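PDB 5ZQI: alginate lyase AlgAT5 from Defluviitalea, which probably cleaves alginate by beta-elimination, as a polysaccharide lyase of family 7 built on a beta-sandwich fold. Local coordinates for residues W67-P72 / V102-H107; L71-A76 / Y87-Y92; V161-I166 / A239-Q244; L56-I61 / E91-N96. All blocks are in the same frame, centred on the assembly; numbering follows the deposited sequence.

Interaction 1 of 4, residues W67-P72 / V102-H107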
loop_
_atom_site.group_PDB
_atom_site.type_symbol
_atom_site.label_atom_id
_atom_site.label_comp_id
_atom_site.label_asym_id
_atom_site.label_seq_id
_atom_site.Cartn_x
_atom_site.Cartn_y
_atom_site.Cartn_z
ATOM N N TRP A 67 -9.568 7.949 -3.001
ATOM C CA TRP A 67 -8.202 7.575 -3.290
ATOM C C TRP A 67 -7.780 8.224 -4.601
ATOM O O TRP A 67 -8.605 8.571 -5.433
ATOM C CB TRP A 67 -8.053 6.065 -3.425
ATOM C CG TRP A 67 -8.329 5.191 -2.210
ATOM C CD1 TRP A 67 -9.468 4.504 -1.932
ATOM C CD2 TRP A 67 -7.423 4.916 -1.138
ATOM N NE1 TRP A 67 -9.319 3.803 -0.760
ATOM C CE2 TRP A 67 -8.066 4.031 -0.257
ATOM C CE3 TRP A 67 -6.113 5.312 -0.859
ATOM C CZ2 TRP A 67 -7.469 3.578 0.894
ATOM C CZ3 TRP A 67 -5.510 4.857 0.293
ATOM C CH2 TRP A 67 -6.176 3.976 1.146
ATOM N N LYS A 68 -6.468 8.351 -4.794
ATOM C CA LYS A 68 -5.871 8.596 -6.104
ATOM C C LYS A 68 -4.786 7.553 -6.320
ATOM O O LYS A 68 -4.240 7.012 -5.348
ATOM C CB LYS A 68 -5.325 10.013 -6.243
ATOM C CG LYS A 68 -4.182 10.398 -5.394
ATOM C CD LYS A 68 -3.646 11.792 -5.810
ATOM C CE LYS A 68 -2.593 12.279 -4.862
ATOM N NZ LYS A 68 -2.039 13.582 -5.324
ATOM N N LEU A 69 -4.503 7.246 -7.584
ATOM C CA LEU A 69 -3.576 6.177 -7.951
ATOM C C LEU A 69 -2.301 6.748 -8.562
ATOM O O LEU A 69 -2.386 7.592 -9.456
ATOM C CB LEU A 69 -4.231 5.226 -8.951
ATOM C CG LEU A 69 -3.366 4.089 -9.493
ATOM C CD1 LEU A 69 -3.088 3.042 -8.456
ATOM C CD2 LEU A 69 -4.073 3.461 -10.714
ATOM N N THR A 70 -1.137 6.282 -8.090
ATOM C CA THR A 70 0.136 6.520 -8.767
ATOM C C THR A 70 0.561 5.262 -9.519
ATOM O O THR A 70 0.513 4.157 -8.963
ATOM C CB THR A 70 1.227 6.934 -7.794
ATOM O OG1 THR A 70 0.788 8.103 -7.078
ATOM C CG2 THR A 70 2.549 7.214 -8.549
ATOM N N LEU A 71 0.961 5.431 -10.790
ATOM C CA LEU A 71 1.358 4.349 -11.674
ATOM C C LEU A 71 2.862 4.151 -11.722
ATOM O O LEU A 71 3.648 5.019 -11.328
ATOM C CB LEU A 71 0.872 4.651 -13.092
ATOM C CG LEU A 71 -0.636 4.642 -13.337
ATOM C CD1 LEU A 71 -0.968 5.225 -14.718
ATOM C CD2 LEU A 71 -1.238 3.279 -13.185
ATOM N N PRO A 72 3.299 2.956 -12.216
ATOM C CA PRO A 72 4.739 2.730 -12.418
ATOM C C PRO A 72 5.253 3.076 -13.814
ATOM O O PRO A 72 6.363 2.691 -14.215
ATOM C CB PRO A 72 4.888 1.227 -12.155
ATOM C CG PRO A 72 3.559 0.683 -12.685
ATOM C CD PRO A 72 2.509 1.702 -12.282
ATOM N N VAL A 102 -8.406 -6.687 -6.841
ATOM C CA VAL A 102 -7.670 -5.782 -7.722
ATOM C C VAL A 102 -6.189 -6.116 -7.659
ATOM O O VAL A 102 -5.598 -6.160 -6.570
ATOM C CB VAL A 102 -7.898 -4.312 -7.330
ATOM C CG1 VAL A 102 -7.114 -3.364 -8.229
ATOM C CG2 VAL A 102 -9.364 -3.946 -7.398
ATOM N N VAL A 103 -5.599 -6.328 -8.821
ATOM C CA VAL A 103 -4.184 -6.624 -8.997
ATOM C C VAL A 103 -3.409 -5.321 -9.129
ATOM O O VAL A 103 -3.762 -4.459 -9.950
ATOM C CB VAL A 103 -3.974 -7.492 -10.247
ATOM C CG1 VAL A 103 -2.460 -7.749 -10.466
ATOM C CG2 VAL A 103 -4.732 -8.783 -10.159
ATOM N N PHE A 104 -2.367 -5.169 -8.300
ATOM C CA PHE A 104 -1.433 -4.042 -8.357
ATOM C C PHE A 104 -0.067 -4.627 -8.701
ATOM O O PHE A 104 0.439 -5.486 -7.970
ATOM C CB PHE A 104 -1.341 -3.287 -7.033
ATOM C CG PHE A 104 -2.618 -2.638 -6.570
ATOM C CD1 PHE A 104 -3.620 -3.388 -5.959
ATOM C CD2 PHE A 104 -2.799 -1.273 -6.693
ATOM C CE1 PHE A 104 -4.772 -2.752 -5.512
ATOM C CE2 PHE A 104 -3.938 -0.660 -6.251
ATOM C CZ PHE A 104 -4.924 -1.391 -5.661
ATOM N N LYS A 105 0.558 -4.121 -9.763
ATOM C CA LYS A 105 1.880 -4.572 -10.200
ATOM C C LYS A 105 2.785 -3.370 -10.389
ATOM O O LYS A 105 2.389 -2.409 -11.035
ATOM C CB LYS A 105 1.785 -5.378 -11.511
ATOM C CG LYS A 105 3.140 -5.690 -12.134
ATOM C CD LYS A 105 2.999 -6.564 -13.366
ATOM C CE LYS A 105 4.341 -6.709 -14.079
ATOM N NZ LYS A 105 4.306 -7.583 -15.273
ATOM N N ALA A 106 4.019 -3.441 -9.881
ATOM C CA ALA A 106 5.046 -2.452 -10.197
ATOM C C ALA A 106 6.350 -3.175 -10.482
ATOM O O ALA A 106 6.875 -3.887 -9.620
ATOM C CB ALA A 106 5.205 -1.426 -9.065
ATOM N N HIS A 107 6.846 -2.991 -11.697
ATOM C CA HIS A 107 8.074 -3.634 -12.147
ATOM C C HIS A 107 9.305 -2.806 -11.808
ATOM O O HIS A 107 9.241 -1.587 -11.688
ATOM C CB HIS A 107 8.017 -3.893 -13.656
ATOM C CG HIS A 107 7.824 -2.657 -14.481
ATOM N ND1 HIS A 107 6.822 -1.739 -14.233
ATOM C CD2 HIS A 107 8.521 -2.181 -15.538
ATOM C CE1 HIS A 107 6.915 -0.753 -15.111
ATOM N NE2 HIS A 107 7.928 -1.006 -15.921
#
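Pro72 and Leu69 lie against Phe104, Ala106 and His107 where the two sheets of the beta-sandwich face each other: strand 67-70 belongs to one sheet, strand 102-107 to the other, and the touching parts run in roughly the same direction, 23° apart. Side chains, with two backbone oxygens, make the contact, and most of it is apolar. Leu69 points toward the opposing strand and brings CD1 to the edge of the Phe104 ring, near its plane, 4.4 Å from CE2. Leu69 also touches Phe93, and the Phe93 ring meets that of Phe104, so the leucine sits beside an aromatic pair. Just beyond the strand end, Pro72 packs its CB against Ala106 CB at 4.1 Å.

The remaining contacts bring polar atoms close to carbon. Lys105 O, buried here and without a polar partner in the model, has Pro72 CG 3.7 Å away. The amine of Lys105 leads off in another direction, to a salt bridge with Glu91. His107 holds CG between its backbone N and carbonyl carbon (chi1 59°), a rotation that brings the imidazole obliquely alongside Pro72. There its CE1 lies 3.6 Å from Pro72 O and 4.1 Å from Pro72 CB.

Interaction 2 of 4, residues L71-A76 / Y87-Y92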
loop_
_atom_site.group_PDB
_atom_site.type_symbol
_atom_site.label_atom_id
_atom_site.label_comp_id
_atom_site.label_asym_id
_atom_site.label_seq_id
_atom_site.Cartn_x
_atom_site.Cartn_y
_atom_site.Cartn_z
ATOM N N LEU A 71 0.961 5.431 -10.790
ATOM C CA LEU A 71 1.358 4.349 -11.674
ATOM C C LEU A 71 2.862 4.151 -11.722
ATOM O O LEU A 71 3.648 5.019 -11.328
ATOM C CB LEU A 71 0.872 4.651 -13.092
ATOM C CG LEU A 71 -0.636 4.642 -13.337
ATOM C CD1 LEU A 71 -0.968 5.225 -14.718
ATOM C CD2 LEU A 71 -1.238 3.279 -13.185
ATOM N N PRO A 72 3.299 2.956 -12.216
ATOM C CA PRO A 72 4.739 2.730 -12.418
ATOM C C PRO A 72 5.253 3.076 -13.814
ATOM O O PRO A 72 6.363 2.691 -14.215
ATOM C CB PRO A 72 4.888 1.227 -12.155
ATOM C CG PRO A 72 3.559 0.683 -12.685
ATOM C CD PRO A 72 2.509 1.702 -12.282
ATOM N N ILE A 73 4.432 3.813 -14.564
ATOM C CA ILE A 73 4.731 4.205 -15.941
ATOM C C ILE A 73 4.342 5.666 -16.114
ATOM O O ILE A 73 3.816 6.294 -15.199
ATOM C CB ILE A 73 4.007 3.332 -16.995
ATOM C CG1 ILE A 73 2.511 3.404 -16.745
ATOM C CG2 ILE A 73 4.540 1.901 -16.944
ATOM C CD1 ILE A 73 1.672 2.816 -17.904
ATOM N N ASN A 74 4.610 6.205 -17.319
ATOM C CA ASN A 74 4.167 7.553 -17.689
ATOM C C ASN A 74 4.651 8.604 -16.695
ATOM O O ASN A 74 3.913 9.525 -16.330
ATOM C CB ASN A 74 2.647 7.597 -17.835
ATOM C CG ASN A 74 2.129 6.610 -18.879
ATOM O OD1 ASN A 74 2.845 6.198 -19.792
ATOM N ND2 ASN A 74 0.886 6.207 -18.718
ATOM N N ASP A 75 5.921 8.515 -16.310
ATOM C CA ASP A 75 6.514 9.452 -15.356
ATOM C C ASP A 75 5.781 9.417 -14.018
ATOM O O ASP A 75 5.585 10.436 -13.368
ATOM C CB ASP A 75 6.556 10.860 -15.950
ATOM C CG ASP A 75 7.402 10.918 -17.214
ATOM O OD1 ASP A 75 8.507 10.315 -17.213
ATOM O OD2 ASP A 75 6.968 11.543 -18.212
ATOM N N ALA A 76 5.414 8.211 -13.572
ATOM C CA ALA A 76 4.683 8.026 -12.316
ATOM C C ALA A 76 3.403 8.870 -12.306
ATOM O O ALA A 76 3.072 9.566 -11.340
ATOM C CB ALA A 76 5.589 8.336 -11.117
ATOM N N TYR A 87 -11.068 3.834 -14.689
ATOM C CA TYR A 87 -9.705 3.534 -15.123
ATOM C C TYR A 87 -9.311 2.081 -14.847
ATOM O O TYR A 87 -9.594 1.523 -13.773
ATOM C CB TYR A 87 -8.704 4.465 -14.426
ATOM C CG TYR A 87 -7.276 4.224 -14.875
ATOM C CD1 TYR A 87 -6.793 4.769 -16.064
ATOM C CD2 TYR A 87 -6.430 3.402 -14.133
ATOM C CE1 TYR A 87 -5.483 4.517 -16.462
ATOM C CE2 TYR A 87 -5.114 3.147 -14.540
ATOM C CZ TYR A 87 -4.677 3.672 -15.719
ATOM O OH TYR A 87 -3.395 3.374 -16.159
ATOM N N GLU A 88 -8.586 1.484 -15.796
ATOM C CA GLU A 88 -7.850 0.251 -15.535
ATOM C C GLU A 88 -6.596 0.277 -16.409
ATOM O O GLU A 88 -6.504 1.037 -17.380
ATOM C CB GLU A 88 -8.691 -1.009 -15.815
ATOM C CG GLU A 88 -9.058 -1.209 -17.256
ATOM C CD GLU A 88 -9.656 -2.572 -17.534
ATOM O OE1 GLU A 88 -10.477 -2.695 -18.489
ATOM O OE2 GLU A 88 -9.270 -3.545 -16.828
ATOM N N HIS A 89 -5.633 -0.562 -16.052
ATOM C CA HIS A 89 -4.468 -0.846 -16.879
ATOM C C HIS A 89 -4.278 -2.354 -16.887
ATOM O O HIS A 89 -4.066 -2.952 -15.826
ATOM C CB HIS A 89 -3.228 -0.156 -16.355
ATOM C CG HIS A 89 -2.072 -0.238 -17.291
ATOM N ND1 HIS A 89 -1.454 -1.431 -17.614
ATOM C CD2 HIS A 89 -1.458 0.709 -18.040
ATOM C CE1 HIS A 89 -0.500 -1.206 -18.489
ATOM N NE2 HIS A 89 -0.473 0.086 -18.754
ATOM N N SER A 90 -4.318 -2.956 -18.075
ATOM C CA SER A 90 -4.343 -4.414 -18.230
ATOM C C SER A 90 -3.156 -5.103 -17.562
ATOM O O SER A 90 -3.247 -6.289 -17.235
ATOM C CB SER A 90 -4.388 -4.754 -19.710
ATOM O OG SER A 90 -3.176 -4.387 -20.319
ATOM N N GLU A 91 -2.027 -4.413 -17.412
ATOM C CA GLU A 91 -0.882 -5.010 -16.728
ATOM C C GLU A 91 -0.729 -4.580 -15.277
ATOM O O GLU A 91 -0.354 -5.401 -14.427
ATOM C CB GLU A 91 0.418 -4.670 -17.463
ATOM C CG GLU A 91 1.643 -5.407 -16.905
ATOM C CD GLU A 91 2.854 -5.309 -17.791
ATOM O OE1 GLU A 91 2.796 -4.608 -18.823
ATOM O OE2 GLU A 91 3.874 -5.951 -17.450
ATOM N N TYR A 92 -0.981 -3.314 -14.961
ATOM C CA TYR A 92 -0.590 -2.783 -13.659
ATOM C C TYR A 92 -1.710 -2.592 -12.657
ATOM O O TYR A 92 -1.410 -2.587 -11.451
ATOM C CB TYR A 92 0.157 -1.431 -13.839
ATOM C CG TYR A 92 1.383 -1.563 -14.717
ATOM C CD1 TYR A 92 2.419 -2.413 -14.370
ATOM C CD2 TYR A 92 1.481 -0.878 -15.907
ATOM C CE1 TYR A 92 3.527 -2.544 -15.172
ATOM C CE2 TYR A 92 2.559 -1.036 -16.740
ATOM C CZ TYR A 92 3.570 -1.859 -16.377
ATOM O OH TYR A 92 4.654 -1.965 -17.213
#
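Tyr87 comes first, reaching toward Leu71 from the opposite direction: its OH faces both methyls, 3.4 Å from Leu71 CD1 and 3.7 Å from Leu71 CD2. With CG anti to the backbone N (chi1 -178°), the phenol extends from its own loop to the leucine tip. His89 follows, and its NE2 side is met obliquely by the end of Ile73, CD1 standing 3.6 Å from NE2. The other ring nitrogen works within its own loop. ND1 accepts from Glu91 N at 3.0 Å, nearly in the imidazole plane, and from Tyr92 N at 3.3 Å, well out of that plane; the two bonds restrain the ring's rotation and brace the turn into Tyr92. Glu91 itself sends its carboxylate to Lys105.

Tyr92 closes the segment and is gripped from two faces. Pro72 CG sits over one face as a CH-pi contact, 3.9 Å from the ring centroid and 20° off the normal, and Glu91 CG covers the opposite face toward the rim. Ile73 CG2 adds an oblique approach to the same ring, 3.5 Å from Tyr92 CE2. Two irregular loops thus interlock through proline-aromatic and aliphatic-aromatic packing at the margin of a beta-sandwich, one leaving strand 67-70 and the other leading into strand 93-95.

Interaction 3 of 4, residues V161-I166 / A239-Q244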
loop_
_atom_site.group_PDB
_atom_site.type_symbol
_atom_site.label_atom_id
_atom_site.label_comp_id
_atom_site.label_asym_id
_atom_site.label_seq_id
_atom_site.Cartn_x
_atom_site.Cartn_y
_atom_site.Cartn_z
ATOM N N VAL A 161 8.880 -5.971 -0.920
ATOM C CA VAL A 161 7.756 -5.124 -1.317
ATOM C C VAL A 161 7.095 -4.512 -0.089
ATOM O O VAL A 161 7.194 -5.023 1.028
ATOM C CB VAL A 161 6.685 -5.883 -2.147
ATOM C CG1 VAL A 161 7.284 -6.435 -3.442
ATOM C CG2 VAL A 161 6.012 -6.959 -1.285
ATOM N N VAL A 162 6.377 -3.404 -0.335
ATOM C CA VAL A 162 5.590 -2.701 0.681
ATOM C C VAL A 162 4.145 -2.676 0.213
ATOM O O VAL A 162 3.866 -2.300 -0.932
ATOM C CB VAL A 162 6.133 -1.279 0.924
ATOM C CG1 VAL A 162 5.130 -0.408 1.694
ATOM C CG2 VAL A 162 7.472 -1.319 1.694
ATOM N N VAL A 163 3.231 -3.017 1.115
ATOM C CA VAL A 163 1.819 -3.231 0.828
ATOM C C VAL A 163 0.956 -2.621 1.929
ATOM O O VAL A 163 0.193 -3.298 2.626
ATOM C CB VAL A 163 1.556 -4.733 0.667
ATOM C CG1 VAL A 163 2.302 -5.260 -0.583
ATOM C CG2 VAL A 163 1.908 -5.529 1.901
ATOM N N GLY A 164 1.105 -1.335 2.115
ATOM C CA GLY A 164 0.353 -0.593 3.106
ATOM C C GLY A 164 1.267 0.351 3.849
ATOM O O GLY A 164 2.362 -0.031 4.296
ATOM N N GLN A 165 0.851 1.606 3.984
ATOM C CA GLN A 165 1.641 2.583 4.701
ATOM C C GLN A 165 0.771 3.584 5.452
ATOM O O GLN A 165 -0.380 3.865 5.084
ATOM C CB GLN A 165 2.526 3.435 3.778
ATOM C CG GLN A 165 3.329 2.708 2.757
ATOM C CD GLN A 165 4.273 3.667 2.048
ATOM O OE1 GLN A 165 5.007 4.407 2.694
ATOM N NE2 GLN A 165 4.240 3.683 0.720
ATOM N N ILE A 166 1.376 4.180 6.483
ATOM C CA ILE A 166 1.066 5.554 6.873
ATOM C C ILE A 166 2.257 6.383 6.416
ATOM O O ILE A 166 3.395 6.016 6.713
ATOM C CB ILE A 166 0.855 5.720 8.385
ATOM C CG1 ILE A 166 -0.342 4.917 8.870
ATOM C CG2 ILE A 166 0.670 7.245 8.704
ATOM C CD1 ILE A 166 -0.426 4.888 10.429
ATOM N N ALA A 239 -2.072 2.256 0.038
ATOM C CA ALA A 239 -2.243 0.816 -0.133
ATOM C C ALA A 239 -2.017 0.482 -1.599
ATOM O O ALA A 239 -2.352 1.271 -2.491
ATOM C CB ALA A 239 -3.643 0.366 0.298
ATOM N N GLY A 240 -1.495 -0.709 -1.845
ATOM C CA GLY A 240 -1.214 -1.168 -3.185
ATOM C C GLY A 240 0.109 -1.888 -3.208
ATOM O O GLY A 240 0.410 -2.676 -2.293
ATOM N N MET A 241 0.918 -1.599 -4.229
ATOM C CA MET A 241 2.224 -2.238 -4.392
ATOM C C MET A 241 3.326 -1.209 -4.557
ATOM O O MET A 241 3.310 -0.421 -5.505
ATOM C CB MET A 241 2.190 -3.193 -5.609
ATOM C CG MET A 241 3.537 -3.806 -6.006
ATOM S SD MET A 241 4.436 -4.587 -4.635
ATOM C CE MET A 241 3.231 -5.810 -4.098
ATOM N N TYR A 242 4.290 -1.233 -3.641
ATOM C CA TYR A 242 5.467 -0.348 -3.640
ATOM C C TYR A 242 6.682 -1.262 -3.656
ATOM O O TYR A 242 7.057 -1.839 -2.626
ATOM C CB TYR A 242 5.422 0.576 -2.433
ATOM C CG TYR A 242 6.477 1.644 -2.335
ATOM C CD1 TYR A 242 7.185 2.085 -3.452
ATOM C CD2 TYR A 242 6.751 2.228 -1.113
ATOM C CE1 TYR A 242 8.134 3.097 -3.349
ATOM C CE2 TYR A 242 7.689 3.212 -1.009
ATOM C CZ TYR A 242 8.362 3.643 -2.118
ATOM O OH TYR A 242 9.330 4.649 -1.997
ATOM N N THR A 243 7.236 -1.470 -4.849
ATOM C CA THR A 243 8.296 -2.461 -5.046
ATOM C C THR A 243 9.643 -1.906 -4.613
ATOM O O THR A 243 10.135 -0.948 -5.210
ATOM C CB THR A 243 8.334 -2.885 -6.506
ATOM O OG1 THR A 243 7.037 -3.425 -6.844
ATOM C CG2 THR A 243 9.384 -3.961 -6.738
ATOM N N GLN A 244 10.277 -2.524 -3.610
ATOM C CA GLN A 244 11.531 -1.977 -3.066
ATOM C C GLN A 244 12.743 -2.549 -3.797
ATOM O O GLN A 244 13.685 -3.050 -3.194
ATOM C CB GLN A 244 11.649 -2.225 -1.569
ATOM C CG GLN A 244 10.424 -1.860 -0.779
ATOM C CD GLN A 244 10.203 -0.387 -0.711
ATOM O OE1 GLN A 244 10.957 0.313 -0.040
ATOM N NE2 GLN A 244 9.166 0.097 -1.380
#
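Tyr242 O is gripped by two donors arriving from opposite faces of its carbonyl plane. Val162 N reaches it at 2.9 Å, and Gln244 NE2 comes in from above the plane at 3.1 Å, with an N-H...O angle of 166°. Tyr242 N returns a bond to Val162 O, completing the antiparallel hydrogen-bonded pair.

The bend of Gln244 at chi2 (-70°) folds its amide back over its own strand, so that NE2 lies above the centre of the Tyr242 ring while Val162 CG2 packs against Gln244 CD at 3.8 Å. A leucine in its place would probably leave Tyr242 O with the strand bond alone and take the amide from the tyrosine face. Gln165 comes to this ring obliquely, its NE2 3.4 Å from Tyr242 CD2, and spends that amide on Glu122, as Tyr242 OH does its hydroxyl on Ser116. Gln165, Tyr242 and Gln244 belong to conserved PL7 motifs that line the alginate groove in relatives, and probably here. On the core side, Met241 bends at chi2 and chi3 so that its SD lies 3.6 Å from Val161 CB and its CE 3.7 Å from Val163 CG1.

At the corner, Gly240 has backbone angles that would jam a side chain against the preceding carbonyl. Strand 160-167 lies between strands 172-179 and 241-243 of the larger sheet, and Val161, Val163 and Met241 turn into the sandwich core, toward strands 142-153 and 256-269.

Interaction 4 of 4, residues L56-I61 / E91-N96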
loop_
_atom_site.group_PDB
_atom_site.type_symbol
_atom_site.label_atom_id
_atom_site.label_comp_id
_atom_site.label_asym_id
_atom_site.label_seq_id
_atom_site.Cartn_x
_atom_site.Cartn_y
_atom_site.Cartn_z
ATOM N N LEU A 56 -15.496 -6.050 -15.363
ATOM C CA LEU A 56 -15.386 -5.326 -14.106
ATOM C C LEU A 56 -14.128 -4.469 -14.065
ATOM O O LEU A 56 -13.065 -4.872 -14.547
ATOM C CB LEU A 56 -15.356 -6.291 -12.927
ATOM C CG LEU A 56 -16.634 -7.072 -12.663
ATOM C CD1 LEU A 56 -16.392 -8.041 -11.526
ATOM C CD2 LEU A 56 -17.788 -6.131 -12.343
ATOM N N LEU A 57 -14.254 -3.294 -13.452
ATOM C CA LEU A 57 -13.165 -2.359 -13.235
ATOM C C LEU A 57 -12.755 -2.356 -11.777
ATOM O O LEU A 57 -13.535 -2.778 -10.914
ATOM C CB LEU A 57 -13.583 -0.933 -13.618
ATOM C CG LEU A 57 -13.932 -0.747 -15.080
ATOM C CD1 LEU A 57 -14.587 0.597 -15.287
ATOM C CD2 LEU A 57 -12.672 -0.882 -15.912
ATOM N N PRO A 58 -11.539 -1.930 -11.446
ATOM C CA PRO A 58 -11.162 -1.885 -10.017
ATOM C C PRO A 58 -12.169 -1.151 -9.135
ATOM O O PRO A 58 -12.378 -1.541 -7.975
ATOM C CB PRO A 58 -9.786 -1.202 -10.059
ATOM C CG PRO A 58 -9.221 -1.696 -11.418
ATOM C CD PRO A 58 -10.408 -1.601 -12.342
ATOM N N SER A 59 -12.788 -0.095 -9.652
ATOM C CA SER A 59 -13.796 0.664 -8.927
ATOM C C SER A 59 -15.065 -0.129 -8.621
ATOM O O SER A 59 -15.838 0.316 -7.770
ATOM C CB SER A 59 -14.153 1.900 -9.731
ATOM O OG SER A 59 -14.755 1.552 -10.971
ATOM N N ASP A 60 -15.268 -1.284 -9.249
ATOM C CA ASP A 60 -16.371 -2.181 -8.931
ATOM C C ASP A 60 -16.052 -3.120 -7.772
ATOM O O ASP A 60 -16.970 -3.711 -7.198
ATOM C CB ASP A 60 -16.721 -3.057 -10.146
ATOM C CG ASP A 60 -17.266 -2.264 -11.329
ATOM O OD1 ASP A 60 -18.211 -1.465 -11.140
ATOM O OD2 ASP A 60 -16.748 -2.462 -12.449
ATOM N N ILE A 61 -14.774 -3.300 -7.451
ATOM C CA ILE A 61 -14.319 -4.213 -6.404
ATOM C C ILE A 61 -14.033 -3.470 -5.115
ATOM O O ILE A 61 -14.420 -3.909 -4.033
ATOM C CB ILE A 61 -13.061 -4.984 -6.874
ATOM C CG1 ILE A 61 -13.344 -5.748 -8.167
ATOM C CG2 ILE A 61 -12.560 -5.888 -5.730
ATOM C CD1 ILE A 61 -14.360 -6.805 -8.023
ATOM N N GLU A 91 -2.027 -4.413 -17.412
ATOM C CA GLU A 91 -0.882 -5.010 -16.728
ATOM C C GLU A 91 -0.729 -4.580 -15.277
ATOM O O GLU A 91 -0.354 -5.401 -14.427
ATOM C CB GLU A 91 0.418 -4.670 -17.463
ATOM C CG GLU A 91 1.643 -5.407 -16.905
ATOM C CD GLU A 91 2.854 -5.309 -17.791
ATOM O OE1 GLU A 91 2.796 -4.608 -18.823
ATOM O OE2 GLU A 91 3.874 -5.951 -17.450
ATOM N N TYR A 92 -0.981 -3.314 -14.961
ATOM C CA TYR A 92 -0.590 -2.783 -13.659
ATOM C C TYR A 92 -1.710 -2.592 -12.657
ATOM O O TYR A 92 -1.410 -2.587 -11.451
ATOM C CB TYR A 92 0.157 -1.431 -13.839
ATOM C CG TYR A 92 1.383 -1.563 -14.717
ATOM C CD1 TYR A 92 2.419 -2.413 -14.370
ATOM C CD2 TYR A 92 1.481 -0.878 -15.907
ATOM C CE1 TYR A 92 3.527 -2.544 -15.172
ATOM C CE2 TYR A 92 2.559 -1.036 -16.740
ATOM C CZ TYR A 92 3.570 -1.859 -16.377
ATOM O OH TYR A 92 4.654 -1.965 -17.213
ATOM N N PHE A 93 -2.970 -2.482 -13.098
ATOM C CA PHE A 93 -4.069 -2.087 -12.190
ATOM C C PHE A 93 -5.399 -2.565 -12.769
ATOM O O PHE A 93 -6.005 -1.888 -13.596
ATOM C CB PHE A 93 -4.058 -0.581 -11.977
ATOM C CG PHE A 93 -5.173 -0.042 -11.093
ATOM C CD1 PHE A 93 -5.124 -0.210 -9.724
ATOM C CD2 PHE A 93 -6.244 0.659 -11.639
ATOM C CE1 PHE A 93 -6.114 0.323 -8.927
ATOM C CE2 PHE A 93 -7.234 1.179 -10.853
ATOM C CZ PHE A 93 -7.163 1.021 -9.468
ATOM N N HIS A 94 -5.795 -3.739 -12.370
ATOM C CA HIS A 94 -6.942 -4.398 -12.973
ATOM C C HIS A 94 -7.541 -5.461 -12.109
ATOM O O HIS A 94 -6.974 -5.876 -11.225
ATOM C CB HIS A 94 -6.484 -5.006 -14.336
ATOM C CG HIS A 94 -5.537 -6.118 -14.234
ATOM N ND1 HIS A 94 -4.198 -5.937 -14.190
ATOM C CD2 HIS A 94 -5.730 -7.429 -14.082
ATOM C CE1 HIS A 94 -3.608 -7.100 -14.046
ATOM N NE2 HIS A 94 -4.513 -8.019 -13.976
ATOM N N VAL A 95 -8.756 -5.872 -12.474
ATOM C CA VAL A 95 -9.410 -6.935 -11.716
ATOM C C VAL A 95 -8.824 -8.289 -12.108
ATOM O O VAL A 95 -8.553 -8.558 -13.291
ATOM C CB VAL A 95 -10.934 -6.903 -11.931
ATOM C CG1 VAL A 95 -11.643 -8.026 -11.157
ATOM C CG2 VAL A 95 -11.486 -5.529 -11.518
ATOM N N ASN A 96 -8.651 -9.161 -11.114
ATOM C CA ASN A 96 -8.080 -10.467 -11.373
ATOM C C ASN A 96 -9.058 -11.344 -12.172
ATOM O O ASN A 96 -10.223 -10.997 -12.407
ATOM C CB ASN A 96 -7.669 -11.149 -10.064
ATOM C CG ASN A 96 -8.845 -11.434 -9.112
ATOM O OD1 ASN A 96 -10.006 -11.208 -9.418
ATOM N ND2 ASN A 96 -8.526 -11.980 -7.956
HETATM O O HOH W 1 -10.199 -4.328 -14.478
#
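Pro58 sets CG over one face of the Phe93 ring, crossing it obliquely, 3.9 Å from the centroid and 26° off the normal, a CH-pi contact displaced toward the ring's rim. CB of the same proline comes 3.5 Å from Phe93 CZ, so two ring carbons of Pro58 rest on the benzyl group. Phe93 carries its CG anti to the backbone N (chi1 178°), which brings the ring to the proline. Replacing it with a serine would probably open a gap beside Pro58 and leave Phe104, whose ring meets this one, without its aromatic partner.

Val95, two residues on, also turns toward the 56-61 segment. Its CG2 meets the backbone of the turn, 3.4 Å from Leu57 C, and faces Ile61 CG1 tip to tip at 3.8 Å. A water adds the polar link: it donates to Leu56 O and accepts from Val95 N, each at 2.9 Å, bridging the two backbones where they do not bond directly. Within the first segment, Asp60 OD2 takes the Leu57 N-H almost in line, at 2.8 Å, and so ties down the start of the short, weakly bonded helix.

That helix, about 58-61, packs on Phe93 and Val95 of strand 93-95, the outermost strand of the seven-stranded sheet, and Pro58 and Ile61 reach past it to Val102 on the adjoining strand 102-107.

In the fold
Interactions 1, 2 and 4 form one continuous cluster on the same side of the chain's centre. Interactions 1 and 2 share Leu71 and Pro72, and a salt bridge from Lys105 NZ to Glu91 OE2 (2.8 Å) links them. Interactions 2 and 4 share Glu91 and Tyr92. Val103 N to His94 O, at 2.8 Å, ties interaction 4 to interaction 1. Interaction 3 meets interaction 1 where Thr243 OG1 reaches Ala106 O at 2.8 Å; interactions 2 and 4 do not touch it, their nearest atoms each about 7 Å away. The side chain of Gln244 is about 4 Å from a sulfate ion, probably from the crystallisation liquor, on the face that forms the substrate groove in PL7 lyases.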